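Local coordinates for Serine/threonine protein kinase (Mycobacterium tuberculosis, PDB 4ESQ) that forms the extracellular sensor domain of the receptor kinase PknH, which probably phosphorylates serine and threonine residues of proteins at the expense of ATP, at residues 127-132 against 143-148; 154-158 against 176-181. All blocks are in the same frame, centred on the assembly; numbering follows the deposited sequence.

Interaction 1: residues 127-132 against 143-148; sequences YRWTFA and VIDTQE
Thr130 and Thr146 form a hydrogen-bonded pair of an antiparallel beta hairpin, residues 127-132 against 143-148, in the central sheet of the PknH-like extracellular domain: Thr130 N meets Thr146 O at 2.9 Å, with a return bond. Ala132 N reaches Ile144 O, and Glu148 N closes on Arg128 O.

On the face of Trp129, Phe131, Asp145 and Gln147, two rings pack against polar and aliphatic side chains. Gln147 runs extended, and its CB sits 3.6 Å from the centroid of the six-membered ring of Trp129, almost on the ring normal, a CH-pi contact. Its amide lies nearly flat to the indole, planes 17° apart, while Gln147 NE2 sits over a face of the Tyr127 ring, 3.5 Å from Tyr127 CG. Leu54 of helix 51-54 also packs on Trp129, Phe131 and Asp145.

Both threonines occupy the reverse face, where one water lies within hydrogen-bonding distance of Thr130 O, Ile144 O and Thr146 OG1. A second water links Thr130 OG1 and Thr146 O. Thr130 OG1 also bonds Thr117 OG1, and Thr146 OG1 bonds Glu154.

With chi1 at 76°, Glu148 folds its carboxylate back over Arg128, and OE2 takes Arg128 N at 3.1 Å from above the carboxylate plane.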
ATOM      1  N   TYR A 127      15.009   6.999  10.639  1.00 19.69           N
ATOM      2  CA  TYR A 127      15.526   5.732  10.152  1.00 22.21           C
ATOM      3  C   TYR A 127      15.751   5.768   8.649  1.00 18.39           C
ATOM      4  O   TYR A 127      15.147   6.563   7.944  1.00 17.44           O
ATOM      5  CB  TYR A 127      14.599   4.580  10.544  1.00 24.09           C
ATOM      6  CG  TYR A 127      14.601   4.303  12.031  1.00 29.88           C
ATOM      7  CD1 TYR A 127      15.590   3.515  12.606  1.00 32.81           C
ATOM      8  CD2 TYR A 127      13.625   4.842  12.863  1.00 32.70           C
ATOM      9  CE1 TYR A 127      15.605   3.260  13.967  1.00 38.56           C
ATOM     10  CE2 TYR A 127      13.631   4.595  14.228  1.00 31.02           C
ATOM     11  CZ  TYR A 127      14.624   3.801  14.773  1.00 37.87           C
ATOM     12  OH  TYR A 127      14.641   3.547  16.129  1.00 46.12           O
ATOM     13  N   ARG A 128      16.656   4.925   8.171  1.00 17.71           N
ATOM     14  CA  ARG A 128      16.972   4.910   6.756  1.00 14.95           C
ATOM     15  C   ARG A 128      16.344   3.679   6.113  1.00 18.08           C
ATOM     16  O   ARG A 128      16.308   2.611   6.716  1.00 17.70           O
ATOM     17  CB  ARG A 128      18.490   4.957   6.552  1.00 19.35           C
ATOM     18  CG  ARG A 128      19.098   6.276   7.037  1.00 21.05           C
ATOM     19  CD  ARG A 128      20.614   6.252   7.019  1.00 22.31           C
ATOM     20  NE  ARG A 128      21.142   6.053   5.676  1.00 19.58           N
ATOM     21  CZ  ARG A 128      21.396   7.038   4.824  1.00 19.76           C
ATOM     22  NH1 ARG A 128      21.184   8.299   5.179  1.00 20.80           N
ATOM     23  NH2 ARG A 128      21.875   6.761   3.620  1.00 24.13           N
ATOM     24  N   TRP A 129      15.827   3.852   4.902  1.00 15.03           N
ATOM     25  CA  TRP A 129      15.206   2.757   4.159  1.00 12.81           C
ATOM     26  C   TRP A 129      15.769   2.715   2.749  1.00 14.05           C
ATOM     27  O   TRP A 129      15.922   3.758   2.113  1.00 15.22           O
ATOM     28  CB  TRP A 129      13.695   2.948   4.080  1.00 14.17           C
ATOM     29  CG  TRP A 129      12.969   2.727   5.361  1.00 16.80           C
ATOM     30  CD1 TRP A 129      12.900   3.586   6.428  1.00 22.91           C
ATOM     31  CD2 TRP A 129      12.174   1.584   5.711  1.00 19.82           C
ATOM     32  NE1 TRP A 129      12.114   3.039   7.423  1.00 22.06           N
ATOM     33  CE2 TRP A 129      11.660   1.813   7.006  1.00 25.93           C
ATOM     34  CE3 TRP A 129      11.848   0.388   5.054  1.00 18.03           C
ATOM     35  CZ2 TRP A 129      10.841   0.888   7.658  1.00 23.83           C
ATOM     36  CZ3 TRP A 129      11.036  -0.531   5.710  1.00 19.00           C
ATOM     37  CH2 TRP A 129      10.543  -0.273   6.995  1.00 21.75           C
ATOM     38  N   THR A 130      16.048   1.508   2.255  1.00 13.32           N
ATOM     39  CA  THR A 130      16.644   1.334   0.933  1.00 12.12           C
ATOM     40  C   THR A 130      15.650   0.682  -0.033  1.00 14.60           C
ATOM     41  O   THR A 130      15.123  -0.381   0.268  1.00 16.98           O
ATOM     42  CB  THR A 130      17.891   0.432   1.018  1.00 15.83           C
ATOM     43  OG1 THR A 130      18.826   0.976   1.961  1.00 18.66           O
ATOM     44  CG2 THR A 130      18.550   0.320  -0.335  1.00 22.08           C
ATOM     45  N   PHE A 131      15.404   1.319  -1.181  1.00 13.12           N
ATOM     46  CA  PHE A 131      14.505   0.760  -2.196  1.00 10.47           C
ATOM     47  C   PHE A 131      15.254  -0.160  -3.159  1.00 17.42           C
ATOM     48  O   PHE A 131      16.380   0.138  -3.573  1.00 13.15           O
ATOM     49  CB  PHE A 131      13.857   1.871  -3.015  1.00 12.25           C
ATOM     50  CG  PHE A 131      12.920   2.726  -2.233  1.00 13.16           C
ATOM     51  CD1 PHE A 131      11.632   2.286  -1.966  1.00 12.15           C
ATOM     52  CD2 PHE A 131      13.312   3.971  -1.780  1.00 18.22           C
ATOM     53  CE1 PHE A 131      10.745   3.080  -1.240  1.00 17.60           C
ATOM     54  CE2 PHE A 131      12.429   4.774  -1.061  1.00 21.95           C
ATOM     55  CZ  PHE A 131      11.151   4.320  -0.791  1.00 15.45           C
ATOM     56  N   ALA A 132      14.608  -1.264  -3.526  1.00 15.12           N
ATOM     57  CA  ALA A 132      15.074  -2.096  -4.628  1.00 16.45           C
ATOM     58  C   ALA A 132      14.591  -1.475  -5.936  1.00 15.03           C
ATOM     59  O   ALA A 132      14.214  -0.301  -5.972  1.00 13.67           O
ATOM     60  CB  ALA A 132      14.548  -3.514  -4.470  1.00 16.70           C
ATOM     61  N   VAL A 143       7.508  -2.503  -5.220  1.00 12.06           N
ATOM     62  CA  VAL A 143       8.891  -2.220  -4.859  1.00 12.63           C
ATOM     63  C   VAL A 143       9.112  -2.676  -3.431  1.00 12.60           C
ATOM     64  O   VAL A 143       8.221  -2.544  -2.591  1.00 14.21           O
ATOM     65  CB  VAL A 143       9.257  -0.710  -5.027  1.00 11.11           C
ATOM     66  CG1 VAL A 143       8.484   0.153  -4.033  1.00 13.53           C
ATOM     67  CG2 VAL A 143      10.771  -0.496  -4.859  1.00 13.30           C
ATOM     68  N   ILE A 144      10.289  -3.239  -3.167  1.00 13.29           N
ATOM     69  CA  ILE A 144      10.646  -3.663  -1.821  1.00 11.38           C
ATOM     70  C   ILE A 144      11.578  -2.641  -1.180  1.00 12.81           C
ATOM     71  O   ILE A 144      12.537  -2.191  -1.799  1.00 14.40           O
ATOM     72  CB  ILE A 144      11.298  -5.059  -1.844  1.00 19.32           C
ATOM     73  CG1 ILE A 144      10.259  -6.108  -2.240  1.00 15.34           C
ATOM     74  CG2 ILE A 144      11.881  -5.405  -0.488  1.00 15.85           C
ATOM     75  CD1 ILE A 144      10.865  -7.454  -2.530  1.00 17.14           C
ATOM     76  N   ASP A 145      11.272  -2.245   0.050  1.00 13.20           N
ATOM     77  CA  ASP A 145      12.167  -1.355   0.779  1.00 16.98           C
ATOM     78  C   ASP A 145      12.653  -2.042   2.044  1.00 16.32           C
ATOM     79  O   ASP A 145      11.931  -2.813   2.662  1.00 15.32           O
ATOM     80  CB  ASP A 145      11.503  -0.020   1.095  1.00 18.00           C
ATOM     81  CG  ASP A 145      10.075  -0.174   1.515  1.00 23.23           C
ATOM     82  OD1 ASP A 145       9.799  -1.089   2.317  1.00 35.01           O
ATOM     83  OD2 ASP A 145       9.224   0.604   1.028  1.00 25.06           O
ATOM     84  N   THR A 146      13.888  -1.760   2.414  1.00 13.63           N
ATOM     85  CA  THR A 146      14.545  -2.501   3.480  1.00 16.10           C
ATOM     86  C   THR A 146      15.002  -1.530   4.547  1.00 17.08           C
ATOM     87  O   THR A 146      15.699  -0.560   4.243  1.00 17.06           O
ATOM     88  CB  THR A 146      15.764  -3.251   2.922  1.00 20.67           C
ATOM     89  OG1 THR A 146      15.342  -4.122   1.861  1.00 17.77           O
ATOM     90  CG2 THR A 146      16.459  -4.053   4.016  1.00 19.67           C
ATOM     91  N   GLN A 147      14.604  -1.773   5.794  1.00 14.21           N
ATOM     92  CA  GLN A 147      14.985  -0.878   6.880  1.00 17.32           C
ATOM     93  C   GLN A 147      16.414  -1.172   7.324  1.00 14.62           C
ATOM     94  O   GLN A 147      16.790  -2.326   7.497  1.00 18.79           O
ATOM     95  CB  GLN A 147      14.027  -0.992   8.074  1.00 20.73           C
ATOM     96  CG  GLN A 147      14.476  -0.138   9.269  1.00 25.89           C
ATOM     97  CD  GLN A 147      13.443  -0.023  10.384  1.00 35.71           C
ATOM     98  OE1 GLN A 147      12.616  -0.906  10.580  1.00 33.34           O
ATOM     99  NE2 GLN A 147      13.491   1.084  11.116  1.00 37.88           N
ATOM    100  N   GLU A 148      17.216  -0.129   7.499  1.00 18.24           N
ATOM    101  CA  GLU A 148      18.610  -0.311   7.924  1.00 19.57           C
ATOM    102  C   GLU A 148      18.742  -1.135   9.216  1.00 22.17           C
ATOM    103  O   GLU A 148      17.804  -1.228  10.010  1.00 25.30           O
ATOM    104  CB  GLU A 148      19.304   1.044   8.090  1.00 25.23           C
ATOM    105  CG  GLU A 148      18.919   1.786   9.365  1.00 26.55           C
ATOM    106  CD  GLU A 148      19.644   3.113   9.520  1.00 30.50           C
ATOM    107  OE1 GLU A 148      20.837   3.184   9.144  1.00 27.87           O
ATOM    108  OE2 GLU A 148      19.019   4.087  10.009  1.00 23.99           O
TER
HETATM  109  O   HOH W   1      15.171  -3.339  -0.731  1.00 21.21           O
HETATM  110  O   HOH W   2      18.596  -0.079   4.411  1.00 25.57           O

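Interaction 2: residues 154-158 against 176-181; sequences ECQRA and ITNQAG
The side-chain amides of Gln156 and Asn178 meet with their planes 76° apart, and the shared bond lies in both: Gln156 NE2 donates within its own amide plane to a lone pair of Asn178 OD1, in that carbonyl's plane, at 2.9 Å and nearly straight. The other end of the Gln156 amide is used differently. Gly181 N approaches Gln156 OE1 from above the carbonyl plane, 51° out of it, at 3.0 Å, and Ala180 N adds a weak bond to the same oxygen.

This is a strand-to-helix contact in which strand 154-162 of the sheet meets the first turn of the C-terminal helix 179-192. Asn178 is the N-cap residue. Gln156 reaches that turn because CG stands anti to the backbone N (chi1 -173°) and the chain continues extended.

Apolar groups fill in beside the amides. Ile176 CG2 rests on Gln156 CB at 3.7 Å, and CB of Ala158 touches CB of Ala180 at the same distance. Where the strand starts, a water links Glu154 OE1 to Ile176 N; Glu154 OE2 goes to Thr146. On the reverse side of the strand, Cys155 forms its disulfide with Cys172 of the adjoining strand, and Arg157 NH2 bonds Gly52 O and makes a salt bridge with Asp168.

Gln156 is buried, so its amide satisfies its polar needs by taking N-H groups of the first helical turn on OE1 and donating a hydrogen bond from NE2 to the N-cap side chain. The positive end of the helix dipole would probably polarise that carbonyl and strengthen its hold.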
ATOM      1  N   GLU A 154      11.654  -5.744   6.283  1.00 12.57           N
ATOM      2  CA  GLU A 154      11.443  -5.173   4.957  1.00 13.10           C
ATOM      3  C   GLU A 154       9.968  -4.972   4.695  1.00 13.31           C
ATOM      4  O   GLU A 154       9.139  -5.540   5.389  1.00 10.08           O
ATOM      5  CB  GLU A 154      12.018  -6.096   3.878  1.00 16.41           C
ATOM      6  CG  GLU A 154      13.526  -6.225   3.907  1.00 18.55           C
ATOM      7  CD  GLU A 154      14.047  -7.110   2.791  1.00 24.77           C
ATOM      8  OE1 GLU A 154      13.714  -8.317   2.788  1.00 29.90           O
ATOM      9  OE2 GLU A 154      14.788  -6.600   1.921  1.00 24.27           O
ATOM     10  N   CYS A 155       9.644  -4.150   3.700  1.00 11.40           N
ATOM     11  CA  CYS A 155       8.255  -3.992   3.270  1.00 10.61           C
ATOM     12  C   CYS A 155       8.196  -4.099   1.764  1.00 14.23           C
ATOM     13  O   CYS A 155       9.099  -3.641   1.072  1.00 16.70           O
ATOM     14  CB  CYS A 155       7.691  -2.638   3.689  1.00 16.02           C
ATOM     15  SG  CYS A 155       7.559  -2.375   5.462  1.00 15.62           S
ATOM     16  N   GLN A 156       7.139  -4.715   1.247  1.00 11.38           N
ATOM     17  CA  GLN A 156       6.857  -4.582  -0.176  1.00 11.70           C
ATOM     18  C   GLN A 156       5.650  -3.684  -0.368  1.00 12.92           C
ATOM     19  O   GLN A 156       4.603  -3.882   0.267  1.00 10.69           O
ATOM     20  CB  GLN A 156       6.602  -5.927  -0.853  1.00 13.66           C
ATOM     21  CG  GLN A 156       6.466  -5.789  -2.378  1.00 12.46           C
ATOM     22  CD  GLN A 156       5.940  -7.041  -3.052  1.00 13.36           C
ATOM     23  OE1 GLN A 156       5.048  -7.704  -2.529  1.00 13.10           O
ATOM     24  NE2 GLN A 156       6.487  -7.366  -4.227  1.00 13.15           N
ATOM     25  N   ARG A 157       5.814  -2.676  -1.220  1.00 12.47           N
ATOM     26  CA  ARG A 157       4.701  -1.832  -1.638  1.00 13.06           C
ATOM     27  C   ARG A 157       4.128  -2.405  -2.929  1.00 11.37           C
ATOM     28  O   ARG A 157       4.873  -2.849  -3.808  1.00 12.27           O
ATOM     29  CB  ARG A 157       5.174  -0.392  -1.879  1.00 13.12           C
ATOM     30  CG  ARG A 157       5.525   0.387  -0.608  1.00 12.14           C
ATOM     31  CD  ARG A 157       4.282   0.879   0.116  1.00 16.35           C
ATOM     32  NE  ARG A 157       3.657   2.042  -0.517  1.00 16.41           N
ATOM     33  CZ  ARG A 157       2.492   2.018  -1.157  1.00 11.90           C
ATOM     34  NH1 ARG A 157       1.817   0.872  -1.281  1.00 12.66           N
ATOM     35  NH2 ARG A 157       1.998   3.137  -1.680  1.00 11.31           N
ATOM     36  N   ALA A 158       2.805  -2.411  -3.050  1.00 10.04           N
ATOM     37  CA  ALA A 158       2.186  -2.780  -4.318  1.00 10.64           C
ATOM     38  C   ALA A 158       1.032  -1.839  -4.590  1.00 10.19           C
ATOM     39  O   ALA A 158       0.263  -1.506  -3.686  1.00 12.78           O
ATOM     40  CB  ALA A 158       1.693  -4.214  -4.288  1.00 12.18           C
ATOM     41  N   ILE A 176       9.945 -11.168   3.271  1.00 12.95           N
ATOM     42  CA  ILE A 176       9.162 -10.583   2.197  1.00 12.57           C
ATOM     43  C   ILE A 176       9.713 -10.962   0.827  1.00 15.52           C
ATOM     44  O   ILE A 176      10.914 -10.845   0.578  1.00 17.84           O
ATOM     45  CB  ILE A 176       9.121  -9.044   2.324  1.00 13.61           C
ATOM     46  CG1 ILE A 176       8.363  -8.621   3.590  1.00 15.94           C
ATOM     47  CG2 ILE A 176       8.505  -8.415   1.080  1.00 15.46           C
ATOM     48  CD1 ILE A 176       6.912  -9.070   3.640  1.00 17.02           C
ATOM     49  N   THR A 177       8.828 -11.426  -0.053  1.00 15.07           N
ATOM     50  CA  THR A 177       9.170 -11.598  -1.458  1.00 17.63           C
ATOM     51  C   THR A 177       8.133 -10.933  -2.344  1.00 13.57           C
ATOM     52  O   THR A 177       8.448  -9.987  -3.047  1.00 16.89           O
ATOM     53  CB  THR A 177       9.333 -13.073  -1.863  1.00 19.81           C
ATOM     54  OG1 THR A 177       8.204 -13.826  -1.415  1.00 23.15           O
ATOM     55  CG2 THR A 177      10.615 -13.653  -1.257  1.00 20.81           C
ATOM     56  N   ASN A 178       6.896 -11.415  -2.301  1.00 15.40           N
ATOM     57  CA  ASN A 178       5.843 -10.806  -3.112  1.00 14.25           C
ATOM     58  C   ASN A 178       4.474 -10.773  -2.421  1.00 13.55           C
ATOM     59  O   ASN A 178       3.439 -10.817  -3.084  1.00 11.62           O
ATOM     60  CB  ASN A 178       5.739 -11.511  -4.477  1.00 15.57           C
ATOM     61  CG  ASN A 178       4.917 -10.726  -5.489  1.00 17.67           C
ATOM     62  OD1 ASN A 178       5.058  -9.507  -5.615  1.00 17.57           O
ATOM     63  ND2 ASN A 178       4.051 -11.427  -6.224  1.00 20.65           N
ATOM     64  N   GLN A 179       4.460 -10.677  -1.094  1.00 12.65           N
ATOM     65  CA  GLN A 179       3.191 -10.689  -0.363  1.00 12.95           C
ATOM     66  C   GLN A 179       2.252  -9.527  -0.735  1.00 13.05           C
ATOM     67  O   GLN A 179       1.033  -9.699  -0.818  1.00 10.46           O
ATOM     68  CB  GLN A 179       3.429 -10.708   1.151  1.00 12.34           C
ATOM     69  CG  GLN A 179       3.986 -12.031   1.694  1.00 11.26           C
ATOM     70  CD  GLN A 179       5.505 -12.090   1.658  1.00 13.56           C
ATOM     71  OE1 GLN A 179       6.149 -11.385   0.878  1.00 14.86           O
ATOM     72  NE2 GLN A 179       6.083 -12.936   2.505  1.00 16.14           N
ATOM     73  N   ALA A 180       2.813  -8.346  -0.956  1.00 10.68           N
ATOM     74  CA  ALA A 180       1.981  -7.203  -1.306  1.00 12.48           C
ATOM     75  C   ALA A 180       1.434  -7.370  -2.729  1.00 13.07           C
ATOM     76  O   ALA A 180       0.289  -7.008  -3.015  1.00 13.19           O
ATOM     77  CB  ALA A 180       2.752  -5.908  -1.156  1.00 11.97           C
ATOM     78  N   GLY A 181       2.256  -7.923  -3.615  1.00 11.08           N
ATOM     79  CA  GLY A 181       1.791  -8.236  -4.952  1.00 12.49           C
ATOM     80  C   GLY A 181       0.645  -9.229  -4.895  1.00 15.38           C
ATOM     81  O   GLY A 181      -0.319  -9.112  -5.653  1.00 13.14           O
TER
HETATM   82  O   HOH W   3      11.935  -9.363   4.344  1.00 19.74           O

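In the fold
Both interactions reach one antiparallel sheet, and strands 141-147 and 154-162 are neighbours in it. Interaction 1 joins strand to strand toward the periphery, about 15 Å from the chain centre to its own centre, with several exposed residues; interaction 2 is largely buried and seats the C-terminal helix on the sheet. Their chemistry follows: regular backbone pairing with aromatic cover and waters in the first, a buried side-chain amide serving helix N-H groups in the second. They touch directly, with Val143 bonded to Arg157 through the backbone and Ile144 CD1 packed on Thr177 O at 3.5 Å, so the hairpin lies directly beside the strand on which the helix start packs.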